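CHAD domain protein (Streptomyces chartreusis, PDB 6RN5) binds copper ions and probably polyphosphate, in an all-helical CHAD-family fold, although its role in the cell is not established. Local coordinates at residues D22-Y27 / S78-D83; A226-L231 / E292-P297; A173-L178 / A341-V346; S65-S70 / W94-L99. All blocks are in the same frame, centred on the assembly; numbering follows the deposited sequence.

Interaction 1: residues D22-Y27 / S78-D83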
loop_
_atom_site.group_PDB
_atom_site.type_symbol
_atom_site.label_atom_id
_atom_site.label_comp_id
_atom_site.label_asym_id
_atom_site.label_seq_id
_atom_site.Cartn_x
_atom_site.Cartn_y
_atom_site.Cartn_z
ATOM N N ASP A 22 -41.050 24.150 -20.382
ATOM C CA ASP A 22 -41.794 24.564 -19.194
ATOM C C ASP A 22 -41.430 23.728 -18.001
ATOM O O ASP A 22 -41.471 24.219 -16.894
ATOM C CB ASP A 22 -43.294 24.533 -19.455
ATOM C CG ASP A 22 -43.701 25.529 -20.538
ATOM O OD1 ASP A 22 -42.934 26.489 -20.819
ATOM O OD2 ASP A 22 -44.780 25.332 -21.132
ATOM N N THR A 23 -41.090 22.460 -18.233
ATOM C CA THR A 23 -40.573 21.594 -17.186
ATOM C C THR A 23 -39.247 22.153 -16.687
ATOM O O THR A 23 -39.010 22.207 -15.479
ATOM C CB THR A 23 -40.346 20.148 -17.673
ATOM O OG1 THR A 23 -41.484 19.719 -18.406
ATOM C CG2 THR A 23 -40.133 19.152 -16.490
ATOM N N LEU A 24 -38.407 22.563 -17.631
ATOM C CA LEU A 24 -37.105 23.147 -17.340
ATOM C C LEU A 24 -37.267 24.410 -16.493
ATOM O O LEU A 24 -36.515 24.588 -15.557
ATOM C CB LEU A 24 -36.376 23.510 -18.634
ATOM C CG LEU A 24 -35.148 24.398 -18.571
ATOM C CD1 LEU A 24 -34.078 23.729 -17.727
ATOM C CD2 LEU A 24 -34.629 24.647 -19.991
ATOM N N ALA A 25 -38.205 25.291 -16.862
ATOM C CA ALA A 25 -38.472 26.515 -16.127
ATOM C C ALA A 25 -38.924 26.187 -14.708
ATOM O O ALA A 25 -38.508 26.860 -13.762
ATOM C CB ALA A 25 -39.529 27.347 -16.809
ATOM N N GLY A 26 -39.772 25.184 -14.574
ATOM C CA GLY A 26 -40.287 24.775 -13.242
ATOM C C GLY A 26 -39.118 24.338 -12.369
ATOM O O GLY A 26 -39.051 24.690 -11.198
ATOM N N TYR A 27 -38.173 23.592 -12.939
ATOM C CA TYR A 27 -37.023 23.108 -12.176
ATOM C C TYR A 27 -36.129 24.262 -11.728
ATOM O O TYR A 27 -35.763 24.323 -10.528
ATOM C CB TYR A 27 -36.230 22.078 -12.968
ATOM C CG TYR A 27 -35.072 21.467 -12.226
ATOM C CD1 TYR A 27 -35.274 20.583 -11.150
ATOM C CD2 TYR A 27 -33.751 21.798 -12.576
ATOM C CE1 TYR A 27 -34.171 20.035 -10.464
ATOM C CE2 TYR A 27 -32.659 21.265 -11.894
ATOM C CZ TYR A 27 -32.874 20.387 -10.848
ATOM O OH TYR A 27 -31.770 19.850 -10.219
ATOM N N SER A 78 -28.957 25.735 -24.587
ATOM C CA SER A 78 -29.565 26.072 -25.887
ATOM C C SER A 78 -31.001 26.537 -25.740
ATOM O O SER A 78 -31.498 27.181 -26.625
ATOM C CB SER A 78 -29.500 24.879 -26.854
ATOM O OG SER A 78 -30.030 23.723 -26.256
ATOM N N LEU A 79 -31.683 26.205 -24.640
ATOM C CA LEU A 79 -33.067 26.668 -24.441
ATOM C C LEU A 79 -33.198 27.989 -23.668
ATOM O O LEU A 79 -34.296 28.404 -23.392
ATOM C CB LEU A 79 -33.906 25.571 -23.764
ATOM C CG LEU A 79 -33.990 24.305 -24.635
ATOM C CD1 LEU A 79 -34.963 23.359 -24.004
ATOM C CD2 LEU A 79 -34.445 24.618 -26.050
ATOM N N LEU A 80 -32.086 28.666 -23.379
ATOM C CA LEU A 80 -32.058 29.813 -22.469
ATOM C C LEU A 80 -31.245 30.930 -23.126
ATOM O O LEU A 80 -30.418 30.670 -23.941
ATOM C CB LEU A 80 -31.410 29.392 -21.140
ATOM C CG LEU A 80 -32.091 28.254 -20.363
ATOM C CD1 LEU A 80 -31.187 27.515 -19.371
ATOM C CD2 LEU A 80 -33.266 28.795 -19.596
ATOM N N ASP A 81 -31.484 32.171 -22.760
ATOM C CA ASP A 81 -30.657 33.302 -23.228
ATOM C C ASP A 81 -29.177 33.096 -22.956
ATOM O O ASP A 81 -28.761 32.908 -21.798
ATOM C CB ASP A 81 -31.132 34.564 -22.538
ATOM C CG ASP A 81 -30.383 35.794 -22.981
ATOM O OD1 ASP A 81 -29.189 35.994 -22.654
ATOM O OD2 ASP A 81 -31.028 36.600 -23.627
ATOM N N THR A 82 -28.371 33.159 -24.017
ATOM C CA THR A 82 -26.986 32.793 -23.918
ATOM C C THR A 82 -26.197 33.709 -22.977
ATOM O O THR A 82 -25.463 33.198 -22.111
ATOM C CB THR A 82 -26.334 32.725 -25.311
ATOM O OG1 THR A 82 -26.890 31.623 -26.002
ATOM C CG2 THR A 82 -24.856 32.460 -25.231
ATOM N N ASP A 83 -26.333 35.030 -23.161
ATOM C CA ASP A 83 -25.633 36.025 -22.333
ATOM C C ASP A 83 -25.999 35.811 -20.873
ATOM O O ASP A 83 -25.123 35.704 -20.021
ATOM C CB ASP A 83 -26.003 37.467 -22.704
ATOM C CG ASP A 83 -25.542 37.864 -24.089
ATOM O OD1 ASP A 83 -24.561 37.296 -24.597
ATOM O OD2 ASP A 83 -26.186 38.757 -24.671
#
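Leu-24 meets Leu-79 and Leu-80 through a single branch, its CD2 methyl, which sits in the corner between them and meets the two in roughly perpendicular directions. Toward the first, Leu-24 CD2 lies 4.0 Å from Leu-79 CB, with Leu-79 CD1 close behind at 4.2 Å. Toward the second it meets the forked end of Leu-80 more loosely, Leu-24 CD2 being nearest to Leu-80 CD2 at 4.4 Å. The first torsion of Leu-24 explains the reach: with CG anti to the backbone N (chi1 167°), the isobutyl group stands out from the helix and bridges a backbone gap of 8.9 Å between Leu-24 CA and Leu-79 CA. Within the helical CHAD fold this ties the first turns of helix 21-42 to the short connection between helix 56-75 and helix 82-120. Asp-81 marks the end of that connection, its OD1 capping Trp-84 N at the start of helix 82-120. All three leucines are buried, and the cluster extends beyond the two segments: Leu-24 also lies on Thr-72 and Phe-76, Leu-80 on Leu-73, and Leu-79 on Leu-228 and Leu-231.

Interaction 2: residues A226-L231 / E292-P297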
loop_
_atom_site.group_PDB
_atom_site.type_symbol
_atom_site.label_atom_id
_atom_site.label_comp_id
_atom_site.label_asym_id
_atom_site.label_seq_id
_atom_site.Cartn_x
_atom_site.Cartn_y
_atom_site.Cartn_z
ATOM N N ALA A 226 -40.034 22.760 -26.959
ATOM C CA ALA A 226 -38.897 21.840 -27.219
ATOM C C ALA A 226 -38.821 20.684 -26.214
ATOM O O ALA A 226 -39.114 20.860 -25.036
ATOM C CB ALA A 226 -37.579 22.595 -27.257
ATOM N N ASP A 227 -38.453 19.505 -26.712
ATOM C CA ASP A 227 -38.360 18.284 -25.915
ATOM C C ASP A 227 -37.024 18.393 -25.158
ATOM O O ASP A 227 -36.011 18.662 -25.772
ATOM C CB ASP A 227 -38.389 17.073 -26.873
ATOM C CG ASP A 227 -38.369 15.698 -26.155
ATOM O OD1 ASP A 227 -38.323 15.547 -24.887
ATOM O OD2 ASP A 227 -38.393 14.717 -26.921
ATOM N N LEU A 228 -37.033 18.246 -23.829
ATOM C CA LEU A 228 -35.773 18.249 -23.047
ATOM C C LEU A 228 -34.938 16.980 -23.180
ATOM O O LEU A 228 -33.744 17.006 -22.899
ATOM C CB LEU A 228 -36.052 18.396 -21.563
ATOM C CG LEU A 228 -36.766 19.620 -21.059
ATOM C CD1 LEU A 228 -36.687 19.602 -19.523
ATOM C CD2 LEU A 228 -36.149 20.885 -21.670
ATOM N N ARG A 229 -35.521 15.880 -23.611
ATOM C CA ARG A 229 -34.786 14.617 -23.588
ATOM C C ARG A 229 -33.533 14.517 -24.428
ATOM O O ARG A 229 -32.571 13.947 -23.988
ATOM C CB ARG A 229 -35.704 13.453 -23.867
ATOM C CG ARG A 229 -36.691 13.265 -22.712
ATOM C CD ARG A 229 -37.836 12.353 -23.116
ATOM N NE ARG A 229 -38.877 13.122 -23.794
ATOM C CZ ARG A 229 -39.783 12.626 -24.632
ATOM N NH1 ARG A 229 -40.695 13.431 -25.178
ATOM N NH2 ARG A 229 -39.783 11.338 -24.941
ATOM N N PRO A 230 -33.528 15.087 -25.626
ATOM C CA PRO A 230 -32.313 15.054 -26.426
ATOM C C PRO A 230 -31.147 15.784 -25.747
ATOM O O PRO A 230 -29.992 15.363 -25.866
ATOM C CB PRO A 230 -32.727 15.779 -27.719
ATOM C CG PRO A 230 -34.207 15.668 -27.743
ATOM C CD PRO A 230 -34.616 15.776 -26.304
ATOM N N LEU A 231 -31.453 16.857 -25.026
ATOM C CA LEU A 231 -30.415 17.575 -24.255
ATOM C C LEU A 231 -29.847 16.772 -23.097
ATOM O O LEU A 231 -28.657 16.772 -22.897
ATOM C CB LEU A 231 -30.935 18.921 -23.759
ATOM C CG LEU A 231 -31.367 19.821 -24.920
ATOM C CD1 LEU A 231 -31.910 21.164 -24.458
ATOM C CD2 LEU A 231 -30.184 20.010 -25.873
ATOM N N GLU A 292 -32.727 15.044 -13.065
ATOM C CA GLU A 292 -33.624 15.829 -12.179
ATOM C C GLU A 292 -34.458 16.860 -12.975
ATOM O O GLU A 292 -35.661 16.969 -12.792
ATOM C CB GLU A 292 -32.821 16.579 -11.114
ATOM C CG GLU A 292 -32.181 15.696 -10.054
ATOM C CD GLU A 292 -31.757 16.478 -8.833
ATOM O OE1 GLU A 292 -32.036 17.704 -8.734
ATOM O OE2 GLU A 292 -31.150 15.860 -7.936
ATOM N N ALA A 293 -33.810 17.641 -13.833
ATOM C CA ALA A 293 -34.500 18.685 -14.578
ATOM C C ALA A 293 -35.649 18.168 -15.460
ATOM O O ALA A 293 -36.713 18.813 -15.624
ATOM C CB ALA A 293 -33.472 19.442 -15.431
ATOM N N VAL A 294 -35.391 16.994 -16.033
ATOM C CA VAL A 294 -36.263 16.292 -16.961
ATOM C C VAL A 294 -37.461 15.726 -16.234
ATOM O O VAL A 294 -38.532 15.672 -16.788
ATOM C CB VAL A 294 -35.473 15.171 -17.680
ATOM C CG1 VAL A 294 -36.358 14.067 -18.172
ATOM C CG2 VAL A 294 -34.690 15.796 -18.837
ATOM N N SER A 295 -37.255 15.299 -15.006
ATOM C CA SER A 295 -38.331 14.916 -14.122
ATOM C C SER A 295 -39.133 16.157 -13.655
ATOM O O SER A 295 -40.326 16.079 -13.403
ATOM C CB SER A 295 -37.717 14.194 -12.929
ATOM O OG SER A 295 -38.708 13.932 -11.978
ATOM N N GLY A 296 -38.443 17.294 -13.530
ATOM C CA GLY A 296 -39.044 18.593 -13.204
ATOM C C GLY A 296 -39.088 18.932 -11.711
ATOM O O GLY A 296 -38.503 18.212 -10.875
ATOM N N PRO A 297 -39.778 20.042 -11.360
ATOM C CA PRO A 297 -40.018 20.333 -9.942
ATOM C C PRO A 297 -41.001 19.301 -9.325
ATOM O O PRO A 297 -40.774 18.798 -8.217
ATOM C CB PRO A 297 -40.641 21.727 -9.982
ATOM C CG PRO A 297 -41.336 21.793 -11.292
ATOM C CD PRO A 297 -40.462 21.010 -12.247
#
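Leu-228 leans on Val-294 and on the backbone of Ala-293, and its side chain can be traced outward from the root. CB makes the first contact, 4.0 Å from Val-294 CG2, where the chains are close, with 6.4 Å between Leu-228 CA and Val-294 CA. Val-294 presents this methyl because CG1 is the branch anti to its own backbone N (chi1 155°), which sets CG2 beside that N. From CB the leucine runs to CG, anti to the carbonyl carbon (chi1 -60°), and there forks. CD1 approaches the backbone of the second helix, Leu-228 CD1 lying 4.0 Å from Ala-293 O, a van der Waals touch with a carbonyl. CD2 turns from Val-294 toward Leu-24 and Leu-79.

The contact joins the lead-in to helix 229-244 with the C-terminal turn of helix 274-295, after which Gly-296 leaves helical angles with a positive phi. The lead-in is an Asx turn: Arg-229 N donates to Asp-227 OD1 over 3.1 Å, nearly straight at 167° but from above the carboxylate plane. The same oxygen takes a weak, bent bond in a salt bridge, Arg-229 NE to Asp-227 OD1 at 2.7 Å, while Asp-227 OD2 sits over one face of the guanidinium. Between the segments the contact is mainly apolar, with one methyl against a carbonyl oxygen. The Asp-227 and Arg-229 charges bond to each other within 226-231 and not across the contact, so the fit of the two helix ends probably rests on shape.

Interaction 3: residues A173-L178 / A341-V346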
loop_
_atom_site.group_PDB
_atom_site.type_symbol
_atom_site.label_atom_id
_atom_site.label_comp_id
_atom_site.label_asym_id
_atom_site.label_seq_id
_atom_site.Cartn_x
_atom_site.Cartn_y
_atom_site.Cartn_z
ATOM N N ALA A 173 1.862 10.829 15.778
ATOM C CA ALA A 173 1.283 11.801 16.687
ATOM C C ALA A 173 1.675 13.175 16.238
ATOM O O ALA A 173 0.836 14.073 16.189
ATOM C CB ALA A 173 1.744 11.576 18.110
ATOM N N LYS A 174 2.944 13.325 15.900
ATOM C CA LYS A 174 3.410 14.580 15.376
ATOM C C LYS A 174 2.789 14.925 14.055
ATOM O O LYS A 174 2.484 16.094 13.857
ATOM C CB LYS A 174 4.917 14.617 15.253
ATOM C CG LYS A 174 5.558 15.019 16.575
ATOM C CD LYS A 174 7.055 14.820 16.538
ATOM C CE LYS A 174 7.736 15.467 17.729
ATOM N NZ LYS A 174 9.215 15.327 17.579
ATOM N N ALA A 175 2.624 13.941 13.156
ATOM C CA ALA A 175 2.047 14.228 11.839
ATOM C C ALA A 175 0.621 14.692 12.026
ATOM O O ALA A 175 0.172 15.586 11.337
ATOM C CB ALA A 175 2.078 13.011 10.920
ATOM N N GLY A 176 -0.062 14.072 12.990
ATOM C CA GLY A 176 -1.440 14.342 13.286
ATOM C C GLY A 176 -1.641 15.746 13.772
ATOM O O GLY A 176 -2.572 16.447 13.348
ATOM N N ALA A 177 -0.753 16.164 14.658
ATOM C CA ALA A 177 -0.816 17.484 15.219
ATOM C C ALA A 177 -0.434 18.563 14.161
ATOM O O ALA A 177 -0.998 19.680 14.131
ATOM C CB ALA A 177 0.114 17.557 16.413
ATOM N N LEU A 178 0.535 18.238 13.321
ATOM C CA LEU A 178 0.922 19.139 12.229
ATOM C C LEU A 178 -0.259 19.409 11.271
ATOM O O LEU A 178 -0.583 20.534 10.972
ATOM C CB LEU A 178 2.112 18.552 11.481
ATOM C CG LEU A 178 2.637 19.371 10.311
ATOM C CD1 LEU A 178 3.221 20.677 10.814
ATOM C CD2 LEU A 178 3.680 18.563 9.554
ATOM N N ALA A 341 7.982 13.218 8.928
ATOM C CA ALA A 341 7.953 13.080 7.479
ATOM C C ALA A 341 7.723 11.625 7.064
ATOM O O ALA A 341 7.100 11.325 6.045
ATOM C CB ALA A 341 9.248 13.605 6.911
ATOM N N TYR A 342 8.235 10.709 7.857
ATOM C CA TYR A 342 8.104 9.292 7.539
ATOM C C TYR A 342 6.673 8.906 7.657
ATOM O O TYR A 342 6.155 8.248 6.788
ATOM C CB TYR A 342 8.995 8.506 8.497
ATOM C CG TYR A 342 8.925 6.979 8.487
ATOM C CD1 TYR A 342 7.885 6.292 9.153
ATOM C CD2 TYR A 342 9.949 6.240 7.918
ATOM C CE1 TYR A 342 7.865 4.907 9.191
ATOM C CE2 TYR A 342 9.951 4.858 7.960
ATOM C CZ TYR A 342 8.920 4.202 8.606
ATOM O OH TYR A 342 8.937 2.850 8.612
ATOM N N ALA A 343 5.993 9.363 8.706
ATOM C CA ALA A 343 4.595 9.080 8.837
ATOM C C ALA A 343 3.777 9.647 7.679
ATOM O O ALA A 343 2.830 9.025 7.218
ATOM C CB ALA A 343 4.056 9.641 10.145
ATOM N N LEU A 344 4.120 10.855 7.259
ATOM C CA LEU A 344 3.418 11.508 6.203
ATOM C C LEU A 344 3.623 10.794 4.890
ATOM O O LEU A 344 2.716 10.768 4.082
ATOM C CB LEU A 344 3.884 12.962 6.088
ATOM C CG LEU A 344 3.518 13.854 7.266
ATOM C CD1 LEU A 344 4.253 15.184 7.109
ATOM C CD2 LEU A 344 2.027 14.078 7.281
ATOM N N GLY A 345 4.810 10.237 4.665
ATOM C CA GLY A 345 5.038 9.355 3.495
ATOM C C GLY A 345 4.082 8.161 3.400
ATOM O O GLY A 345 3.571 7.841 2.322
ATOM N N VAL A 346 3.839 7.522 4.546
ATOM C CA VAL A 346 2.951 6.392 4.639
ATOM C C VAL A 346 1.523 6.825 4.339
ATOM O O VAL A 346 0.778 6.174 3.599
ATOM C CB VAL A 346 2.992 5.787 6.067
ATOM C CG1 VAL A 346 2.021 4.647 6.209
ATOM C CG2 VAL A 346 4.381 5.239 6.377
#
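Ala-175 projects its CB into the angle between Ala-343 and Leu-344, where helix 170-198 crosses helix 338-366. The short axes approach to 8.7 Å at a signed angle of -78°, so the segments cross almost at right angles and share only a small patch. Ala-175 CB stands 4.0 Å from Ala-343 CB, two short stubs facing each other. Roughly at right angles to that, the branched end of Leu-344 closes in, with Ala-175 CB 3.8 Å from Leu-344 CD2 and 4.0 Å from Leu-344 CG.

Two torsions of Leu-344 set this up: chi1 (-67°) brings CG up to the alanine, and chi2 (170°) points CD2 at it and CD1 toward the residue one turn further along the first helix. There Leu-178 CD2 touches Leu-344 CD1 at 4.2 Å. Leu-178 holds the other common leucine form, its CG trans to the backbone N, which carries the methyl across to its partner. Outside the pair, Leu-178 also lies on Ile-336, and Leu-344 on Ala-330 and Ala-331 of helix 305-331.

The crossing borders directly on the dimer interface: Ala-343 serves both, packing on Ile-261 of the second subunit, and Tyr-342 lies on His-348 of that subunit. The copper ligand His-348 follows one turn after Leu-344 in the same helix, their side chains about 6 Å apart. Every contact between the two segments is carbon on carbon, which implies that methyl packing, without directed bonds between them, probably contributes to holding this crossing next to the metal-bearing part of helix 338-366.

Interaction 4: residues S65-S70 / W94-L99. With SO4 (sulfate ion), chain G; SO4 (sulfate ion), chain I.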
loop_
_atom_site.group_PDB
_atom_site.type_symbol
_atom_site.label_atom_id
_atom_site.label_comp_id
_atom_site.label_asym_id
_atom_site.label_seq_id
_atom_site.Cartn_x
_atom_site.Cartn_y
_atom_site.Cartn_z
ATOM N N SER A 65 -28.092 23.919 -4.325
ATOM C CA SER A 65 -28.976 24.553 -5.277
ATOM C C SER A 65 -28.194 25.351 -6.319
ATOM O O SER A 65 -28.521 25.312 -7.483
ATOM C CB SER A 65 -30.020 25.419 -4.568
ATOM O OG SER A 65 -29.405 26.423 -3.763
ATOM N N ALA A 66 -27.175 26.084 -5.888
ATOM C CA ALA A 66 -26.305 26.797 -6.807
ATOM C C ALA A 66 -25.736 25.872 -7.856
ATOM O O ALA A 66 -25.724 26.199 -9.032
ATOM C CB ALA A 66 -25.179 27.478 -6.067
ATOM N N ARG A 67 -25.257 24.724 -7.411
ATOM C CA ARG A 67 -24.666 23.747 -8.311
ATOM C C ARG A 67 -25.698 23.208 -9.302
ATOM O O ARG A 67 -25.390 22.900 -10.456
ATOM C CB ARG A 67 -24.189 22.525 -7.521
ATOM C CG ARG A 67 -22.914 22.692 -6.766
ATOM C CD ARG A 67 -22.374 21.303 -6.449
ATOM N NE ARG A 67 -23.281 20.426 -5.693
ATOM C CZ ARG A 67 -23.078 20.082 -4.416
ATOM N NH1 ARG A 67 -23.886 19.253 -3.799
ATOM N NH2 ARG A 67 -22.042 20.579 -3.734
ATOM N N ARG A 68 -26.915 22.985 -8.819
ATOM C CA ARG A 68 -27.955 22.556 -9.761
ATOM C C ARG A 68 -28.314 23.599 -10.810
ATOM O O ARG A 68 -28.649 23.247 -11.928
ATOM C CB ARG A 68 -29.215 22.102 -9.056
ATOM C CG ARG A 68 -29.041 20.777 -8.398
ATOM C CD ARG A 68 -30.087 20.518 -7.304
ATOM N NE ARG A 68 -30.095 19.105 -7.020
ATOM C CZ ARG A 68 -29.241 18.487 -6.224
ATOM N NH1 ARG A 68 -28.291 19.147 -5.593
ATOM N NH2 ARG A 68 -29.347 17.177 -6.041
ATOM N N ILE A 69 -28.324 24.865 -10.429
ATOM C CA ILE A 69 -28.704 25.902 -11.359
ATOM C C ILE A 69 -27.585 26.024 -12.407
ATOM O O ILE A 69 -27.837 26.080 -13.622
ATOM C CB ILE A 69 -28.923 27.205 -10.600
ATOM C CG1 ILE A 69 -30.148 27.067 -9.702
ATOM C CG2 ILE A 69 -29.111 28.354 -11.541
ATOM C CD1 ILE A 69 -30.363 28.243 -8.753
ATOM N N SER A 70 -26.351 25.997 -11.921
ATOM C CA SER A 70 -25.211 26.149 -12.760
ATOM C C SER A 70 -25.160 24.994 -13.773
ATOM O O SER A 70 -24.944 25.209 -14.977
ATOM C CB SER A 70 -23.951 26.253 -11.888
ATOM O OG SER A 70 -22.887 26.705 -12.668
ATOM N N TRP A 94 -18.413 30.605 -8.571
ATOM C CA TRP A 94 -17.755 31.334 -7.505
ATOM C C TRP A 94 -18.525 31.117 -6.173
ATOM O O TRP A 94 -17.939 30.860 -5.147
ATOM C CB TRP A 94 -17.591 32.806 -7.869
ATOM C CG TRP A 94 -17.104 33.613 -6.704
ATOM C CD1 TRP A 94 -15.840 33.626 -6.188
ATOM C CD2 TRP A 94 -17.881 34.507 -5.889
ATOM N NE1 TRP A 94 -15.793 34.444 -5.081
ATOM C CE2 TRP A 94 -17.024 35.014 -4.889
ATOM C CE3 TRP A 94 -19.216 34.914 -5.897
ATOM C CZ2 TRP A 94 -17.467 35.920 -3.911
ATOM C CZ3 TRP A 94 -19.653 35.812 -4.933
ATOM C CH2 TRP A 94 -18.790 36.306 -3.958
ATOM N N VAL A 95 -19.841 31.150 -6.194
ATOM C CA VAL A 95 -20.572 30.997 -4.948
ATOM C C VAL A 95 -20.390 29.599 -4.360
ATOM O O VAL A 95 -20.156 29.441 -3.139
ATOM C CB VAL A 95 -22.084 31.253 -5.132
ATOM C CG1 VAL A 95 -22.862 30.795 -3.895
ATOM C CG2 VAL A 95 -22.370 32.725 -5.449
ATOM N N SER A 96 -20.628 28.567 -5.175
ATOM C CA SER A 96 -20.649 27.207 -4.627
ATOM C C SER A 96 -19.234 26.790 -4.162
ATOM O O SER A 96 -19.098 26.137 -3.128
ATOM C CB SER A 96 -21.228 26.211 -5.626
ATOM O OG SER A 96 -20.378 26.172 -6.728
ATOM N N GLY A 97 -18.214 27.205 -4.900
ATOM C CA GLY A 97 -16.796 26.961 -4.514
ATOM C C GLY A 97 -16.365 27.683 -3.227
ATOM O O GLY A 97 -15.722 27.101 -2.357
ATOM N N THR A 98 -16.774 28.945 -3.080
ATOM C CA THR A 98 -16.444 29.707 -1.906
ATOM C C THR A 98 -17.063 29.081 -0.695
ATOM O O THR A 98 -16.392 28.879 0.334
ATOM C CB THR A 98 -16.960 31.121 -2.004
ATOM O OG1 THR A 98 -16.277 31.779 -3.070
ATOM C CG2 THR A 98 -16.737 31.844 -0.673
ATOM N N LEU A 99 -18.329 28.732 -0.828
ATOM C CA LEU A 99 -19.068 28.034 0.236
ATOM C C LEU A 99 -18.625 26.568 0.522
ATOM O O LEU A 99 -18.916 26.035 1.589
ATOM C CB LEU A 99 -20.559 28.088 -0.052
ATOM C CG LEU A 99 -21.215 29.474 -0.046
ATOM C CD1 LEU A 99 -22.706 29.301 -0.104
ATOM C CD2 LEU A 99 -20.878 30.279 1.182
HETATM S S SO4 G . -25.992 16.177 -4.545
HETATM O O1 SO4 G . -26.173 17.599 -4.327
HETATM O O2 SO4 G . -27.339 15.561 -4.497
HETATM O O3 SO4 G . -25.147 15.580 -3.506
HETATM O O4 SO4 G . -25.287 16.006 -5.840
HETATM S S SO4 I . -21.652 18.861 -0.444
HETATM O O1 SO4 I . -21.441 20.214 -0.981
HETATM O O2 SO4 I . -23.010 18.373 -0.874
HETATM O O3 SO4 I . -21.679 18.882 1.018
HETATM O O4 SO4 I . -20.644 17.954 -0.957
#
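Ala-66 and Ser-96 mark the closest backbone approach of the two helical segments, with 6.1 Å between their CA atoms. Ser-96 CB fills the gap, 4.2 Å from Ala-66 CB and 4.1 Å from Arg-67 CG, so that within 94-99 the arginine is met at its CG methylene. Beyond CG, Arg-67 bends at chi3 (-57°), and its guanidinium engages two sulfates at its edge. Arg-67 NH2 donates to O1 of the chain I sulfate at 2.8 Å and NH1 to its O2 at 3.2 Å, a two-pronged grip. NH1 also reaches O1 of the chain G sulfate at 2.9 Å. That same oxygen accepts from Arg-68 NH1 at 2.9 Å, while Arg-68 NH2 holds O2. Replacing Arg-67 with an alanine would probably leave the chain I sulfate without this paired grip and break the bridge between the two anions. Arg-60, Arg-63, Arg-64, Arg-288 and Tyr-289 also bond to the sulfates. These ions probably come from the crystallisation liquor, but a basic cluster that gathers them is consistent with polyphosphate binding. Tyr-289 OH bonds to Arg-67 NE as well. Around the pair, helix 274-295 and helix 21-42 flank the arginine side of helix 56-75, whereas helix 170-198 and helix 201-213 pack on Trp-94, Val-95 and Thr-98 of helix 82-120.

In the fold
From the N terminus, segment 22-27 opens interaction 1. Segment 65-70 opens interaction 4 before 78-83 closes the first loop, and 94-99 closes the second, so the two cross and knit helices 21-42, 56-75 and 82-120 together. Segment 173-178 then opens the longest loop, within which interaction 2 opens at 226-231 and closes at 292-297; 341-346 closes interaction 3 around it. Interactions 1, 2 and 4 are in touch: Glu-292 joins Tyr-27 by a probable hydrogen bond and Arg-68 by a salt bridge. Interaction 3 stands apart at the dimer end, its centre about 50 Å from that of interaction 1.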